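Local coordinates for galactose mutarotase related enzyme (Lactobacillus acidophilus, PDB 3DCD), which is of unknown function in detail but probably binds a carbohydrate and acts as an isomerase of the aldose 1-epimerase (galactose mutarotase) family, at residues 23-27 and 28-32; 265-268 and 269-272. All coordinates share one frame; numbering follows the deposited sequence.

Contact 1: residues 23-27 and 28-32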
loop_
_atom_site.group_PDB
_atom_site.type_symbol
_atom_site.label_atom_id
_atom_site.label_comp_id
_atom_site.label_asym_id
_atom_site.label_seq_id
_atom_site.Cartn_x
_atom_site.Cartn_y
_atom_site.Cartn_z
ATOM N N SER A 23 -12.536 -5.918 3.688
ATOM C CA SER A 23 -12.556 -7.049 4.614
ATOM C C SER A 23 -11.839 -8.249 4.024
ATOM O O SER A 23 -12.000 -8.536 2.848
ATOM C CB SER A 23 -14.019 -7.422 4.918
ATOM O OG SER A 23 -14.123 -8.638 5.643
ATOM N N VAL A 24 -11.063 -8.951 4.847
ATOM C CA VAL A 24 -10.504 -10.267 4.477
ATOM C C VAL A 24 -10.748 -11.164 5.674
ATOM O O VAL A 24 -10.288 -10.859 6.762
ATOM C CB VAL A 24 -8.986 -10.216 4.209
ATOM C CG1 VAL A 24 -8.400 -11.637 4.031
ATOM C CG2 VAL A 24 -8.649 -9.323 2.990
ATOM N N LYS A 25 -11.472 -12.257 5.480
ATOM C CA LYS A 25 -11.762 -13.159 6.568
ATOM C C LYS A 25 -11.343 -14.587 6.253
ATOM O O LYS A 25 -11.512 -15.062 5.121
ATOM C CB LYS A 25 -13.254 -13.135 6.880
ATOM C CG LYS A 25 -13.713 -11.938 7.691
ATOM C CD LYS A 25 -15.195 -12.103 7.983
ATOM C CE LYS A 25 -15.923 -10.797 7.731
ATOM N NZ LYS A 25 -17.323 -10.859 8.278
ATOM N N SER A 26 -10.800 -15.278 7.249
ATOM C CA SER A 26 -10.613 -16.718 7.117
ATOM C C SER A 26 -11.949 -17.427 6.965
ATOM O O SER A 26 -12.857 -17.229 7.764
ATOM C CB SER A 26 -9.852 -17.284 8.311
ATOM O OG SER A 26 -9.954 -18.697 8.323
ATOM N N ALA A 27 -12.055 -18.261 5.933
ATOM C CA ALA A 27 -13.234 -19.086 5.727
ATOM C C ALA A 27 -13.382 -20.117 6.853
ATOM O O ALA A 27 -14.473 -20.625 7.117
ATOM C CB ALA A 27 -13.132 -19.783 4.381
ATOM N N HIS A 28 -12.282 -20.413 7.531
ATOM C CA HIS A 28 -12.312 -21.402 8.607
ATOM C C HIS A 28 -12.586 -20.839 10.000
ATOM O O HIS A 28 -13.332 -21.436 10.766
ATOM C CB HIS A 28 -11.003 -22.165 8.627
ATOM C CG HIS A 28 -10.789 -22.998 7.412
ATOM N ND1 HIS A 28 -9.794 -22.732 6.499
ATOM C CD2 HIS A 28 -11.458 -24.079 6.944
ATOM C CE1 HIS A 28 -9.850 -23.624 5.523
ATOM N NE2 HIS A 28 -10.847 -24.455 5.773
ATOM N N THR A 29 -11.970 -19.702 10.321
ATOM C CA THR A 29 -11.995 -19.166 11.684
ATOM C C THR A 29 -12.867 -17.911 11.831
ATOM O O THR A 29 -13.206 -17.511 12.965
ATOM C CB THR A 29 -10.586 -18.785 12.135
ATOM O OG1 THR A 29 -10.165 -17.621 11.420
ATOM C CG2 THR A 29 -9.595 -19.929 11.883
ATOM N N ASP A 30 -13.194 -17.304 10.682
ATOM C CA ASP A 30 -13.957 -16.049 10.592
ATOM C C ASP A 30 -13.186 -14.846 11.151
ATOM O O ASP A 30 -13.745 -13.760 11.315
ATOM C CB ASP A 30 -15.345 -16.180 11.236
ATOM C CG ASP A 30 -16.321 -15.115 10.755
ATOM O OD1 ASP A 30 -16.408 -14.871 9.530
ATOM O OD2 ASP A 30 -17.009 -14.531 11.614
ATOM N N GLU A 31 -11.890 -15.025 11.402
ATOM C CA GLU A 31 -11.054 -13.898 11.849
ATOM C C GLU A 31 -10.922 -12.820 10.763
ATOM O O GLU A 31 -10.768 -13.136 9.585
ATOM C CB GLU A 31 -9.676 -14.392 12.321
ATOM C CG GLU A 31 -9.753 -15.228 13.605
ATOM C CD GLU A 31 -8.401 -15.599 14.202
ATOM O OE1 GLU A 31 -7.349 -15.078 13.741
ATOM O OE2 GLU A 31 -8.401 -16.438 15.135
ATOM N N GLU A 32 -11.018 -11.546 11.158
ATOM C CA GLU A 32 -10.951 -10.423 10.223
ATOM C C GLU A 32 -9.537 -9.876 10.164
ATOM O O GLU A 32 -8.998 -9.435 11.182
ATOM C CB GLU A 32 -11.897 -9.302 10.655
ATOM C CG GLU A 32 -11.725 -7.983 9.859
ATOM C CD GLU A 32 -12.042 -8.135 8.382
ATOM O OE1 GLU A 32 -13.204 -8.425 8.054
ATOM O OE2 GLU A 32 -11.124 -7.961 7.542
#
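S26 and D30 tie a reversal of the chain, where residues 23-27, the end of an edge strand, fold back on 28-32 with end-to-end directions 166° apart. K25 and E32 pair as a single antiparallel bridge: on one side of the pair the amide N of S26 gives its hydrogen to O of E31 at 3.2 Å, in the carbonyl plane, and on the other V24 and F33 hydrogen-bond through their backbones. Nearer the turn, N of D30 reaches O of S26 at 2.9 Å, tilted from that carbonyl's plane. D30 itself has a positive phi (67°) and carries the chain out of the turn.

S26 is the hub. With chi1 at 166°, its hydroxyl lies opposite the backbone N and beside the carbonyl carbon, facing the turn, where OG accepts from N of H28 and N of T29, each at 3.0 Å; it also bonds to E297. A small side chain with a hydroxyl suits this buried place. T29 adds an ST turn, OG1 taking the N-H of E31 at 3.1 Å, and also meets S293.

E32, bent at chi2, swings its carboxylate back along the edge of the strand. OE1 binds OG of S23 at 2.6 Å through its syn lone pair, while OE2 receives N of V24 at 2.9 Å, also from the syn side, and a further bond from N of M34. K25 crosses E32 with its aliphatic part.

Strand 20-26, outermost in a three-stranded sheet, pairs with strand 10-15 along its other side; E31 reaches T294 in the C-terminal tail.

Contact 2: residues 265-268 and 269-272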
loop_
_atom_site.group_PDB
_atom_site.type_symbol
_atom_site.label_atom_id
_atom_site.label_comp_id
_atom_site.label_asym_id
_atom_site.label_seq_id
_atom_site.Cartn_x
_atom_site.Cartn_y
_atom_site.Cartn_z
ATOM N N ASP A 265 12.702 20.071 -6.299
ATOM C CA ASP A 265 12.432 21.361 -6.964
ATOM C C ASP A 265 10.977 21.551 -7.386
ATOM O O ASP A 265 10.595 22.643 -7.806
ATOM C CB ASP A 265 13.389 21.654 -8.139
ATOM C CG ASP A 265 13.257 20.667 -9.309
ATOM O OD1 ASP A 265 12.342 19.806 -9.328
ATOM O OD2 ASP A 265 14.107 20.759 -10.236
ATOM N N GLY A 266 10.180 20.496 -7.278
ATOM C CA GLY A 266 8.746 20.579 -7.574
ATOM C C GLY A 266 8.375 20.264 -9.013
ATOM O O GLY A 266 7.197 20.127 -9.327
ATOM N N ASP A 267 9.375 20.168 -9.892
ATOM C CA ASP A 267 9.145 19.800 -11.284
ATOM C C ASP A 267 8.867 18.296 -11.393
ATOM O O ASP A 267 9.727 17.479 -11.071
ATOM C CB ASP A 267 10.361 20.157 -12.132
ATOM C CG ASP A 267 10.126 19.948 -13.619
ATOM O OD1 ASP A 267 9.190 19.217 -14.013
ATOM O OD2 ASP A 267 10.900 20.527 -14.403
ATOM N N LEU A 268 7.667 17.937 -11.849
ATOM C CA LEU A 268 7.309 16.513 -11.977
ATOM C C LEU A 268 8.342 15.710 -12.781
ATOM O O LEU A 268 8.595 14.531 -12.502
ATOM C CB LEU A 268 5.924 16.375 -12.620
ATOM C CG LEU A 268 5.289 14.990 -12.764
ATOM C CD1 LEU A 268 4.983 14.398 -11.400
ATOM C CD2 LEU A 268 4.017 15.147 -13.578
ATOM N N GLU A 269 8.920 16.343 -13.798
ATOM C CA GLU A 269 9.920 15.678 -14.615
ATOM C C GLU A 269 11.221 15.426 -13.866
ATOM O O GLU A 269 12.035 14.635 -14.324
ATOM C CB GLU A 269 10.207 16.482 -15.880
ATOM C CG GLU A 269 9.051 16.501 -16.859
ATOM C CD GLU A 269 9.410 17.202 -18.150
ATOM O OE1 GLU A 269 9.289 18.444 -18.223
ATOM O OE2 GLU A 269 9.811 16.493 -19.095
ATOM N N HIS A 270 11.436 16.103 -12.738
ATOM C CA HIS A 270 12.644 15.863 -11.925
ATOM C C HIS A 270 12.366 15.083 -10.642
ATOM O O HIS A 270 13.303 14.803 -9.867
ATOM C CB HIS A 270 13.317 17.174 -11.531
ATOM C CG HIS A 270 13.700 18.044 -12.684
ATOM N ND1 HIS A 270 13.874 19.406 -12.553
ATOM C CD2 HIS A 270 13.941 17.754 -13.986
ATOM C CE1 HIS A 270 14.208 19.915 -13.725
ATOM N NE2 HIS A 270 14.254 18.934 -14.611
ATOM N N LYS A 271 11.098 14.745 -10.396
ATOM C CA LYS A 271 10.709 14.152 -9.103
ATOM C C LYS A 271 11.286 12.745 -8.905
ATOM O O LYS A 271 10.950 11.822 -9.626
ATOM C CB LYS A 271 9.185 14.153 -8.935
ATOM C CG LYS A 271 8.675 13.579 -7.597
ATOM C CD LYS A 271 7.152 13.665 -7.537
ATOM C CE LYS A 271 6.590 12.710 -6.465
ATOM N NZ LYS A 271 7.154 12.992 -5.093
ATOM N N TYR A 272 12.161 12.615 -7.914
ATOM C CA TYR A 272 12.780 11.342 -7.555
ATOM C C TYR A 272 11.796 10.189 -7.367
ATOM O O TYR A 272 10.737 10.348 -6.719
ATOM C CB TYR A 272 13.605 11.513 -6.280
ATOM C CG TYR A 272 14.155 10.208 -5.778
ATOM C CD1 TYR A 272 15.282 9.626 -6.368
ATOM C CD2 TYR A 272 13.536 9.535 -4.731
ATOM C CE1 TYR A 272 15.773 8.405 -5.915
ATOM C CE2 TYR A 272 14.028 8.318 -4.271
ATOM C CZ TYR A 272 15.135 7.766 -4.876
ATOM O OH TYR A 272 15.609 6.552 -4.408
HETATM O O HOH W 1 8.002 19.968 -16.450
HETATM O O HOH W 2 11.573 20.062 -16.851
HETATM O O HOH W 3 10.273 12.288 -12.271
#
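D265 and H270 meet because of their first torsions: chi1 of 64° sets the D265 carboxylate between its own backbone N and carbonyl carbon, folded over the following turn, while chi1 of -57° in H270 places the imidazole beside its backbone N and brings ND1 to that acid. The motif built on D265 is an Asx turn, in which OD1 accepts the N-H of D267 at 3.0 Å from above the carboxylate plane. The other oxygen, OD2, takes the hydrogen of H270 ND1 at 2.7 Å through its syn lone pair, close to the ring plane and nearly straight (162°). Aspartate suits this position because its short chain holds one oxygen to the backbone and the other to the histidine, fixing the rotation of the ring.

Between D265 and D267, G266 has a positive phi at which a CB would press on the carbonyl O of D265. D267, its carboxylate turned opposite the backbone N, spreads its two oxygens. OD1 accepts N of E269 at 2.9 Å, and OD2 lies over one face of the H270 ring, toward the rim, 3.4 Å from CE1 of H270. O of D267 receives N of H270 at 2.8 Å, and a weak bond runs from N of K271 to O of L268. The backbones of G266 and L268 hydrogen-bond to T62, so the turn lies on strand 60-63.

L268 turns away from this polar side into a hydrophobic pocket with Y61, Y63, F107 and I137, as a branched aliphatic chain should. K271 likewise leads off, to a salt bridge with D260. Two waters join D267 and E269, which probably eases the repulsion of the two acids: one donates to D267 OD1 and E269 OE1, the other to E269 OE1 and, at 2.6 Å, to D267 OD2.

Overall arrangement
Contact 1 comes early in the chain and contact 2 near its end, one closing long before the other opens. Their centres lie about 43 Å apart and their nearest atoms about 28 Å, on opposite sides of the chain's centre, so neither touches the other. Contact 1 finishes an edge strand of the three-stranded N-terminal sheet, whereas contact 2 belongs to the loop linking strands 249-256 and 275-277, both paired with strand 136-147 in the six-stranded sheet. Both belong to the aldose 1-epimerase region of the chain. They are thus separate local turns of one largely beta-stranded fold: contact 1 ends strand 20-26, while contact 2 lies against strand 60-63 on the far side of the molecule.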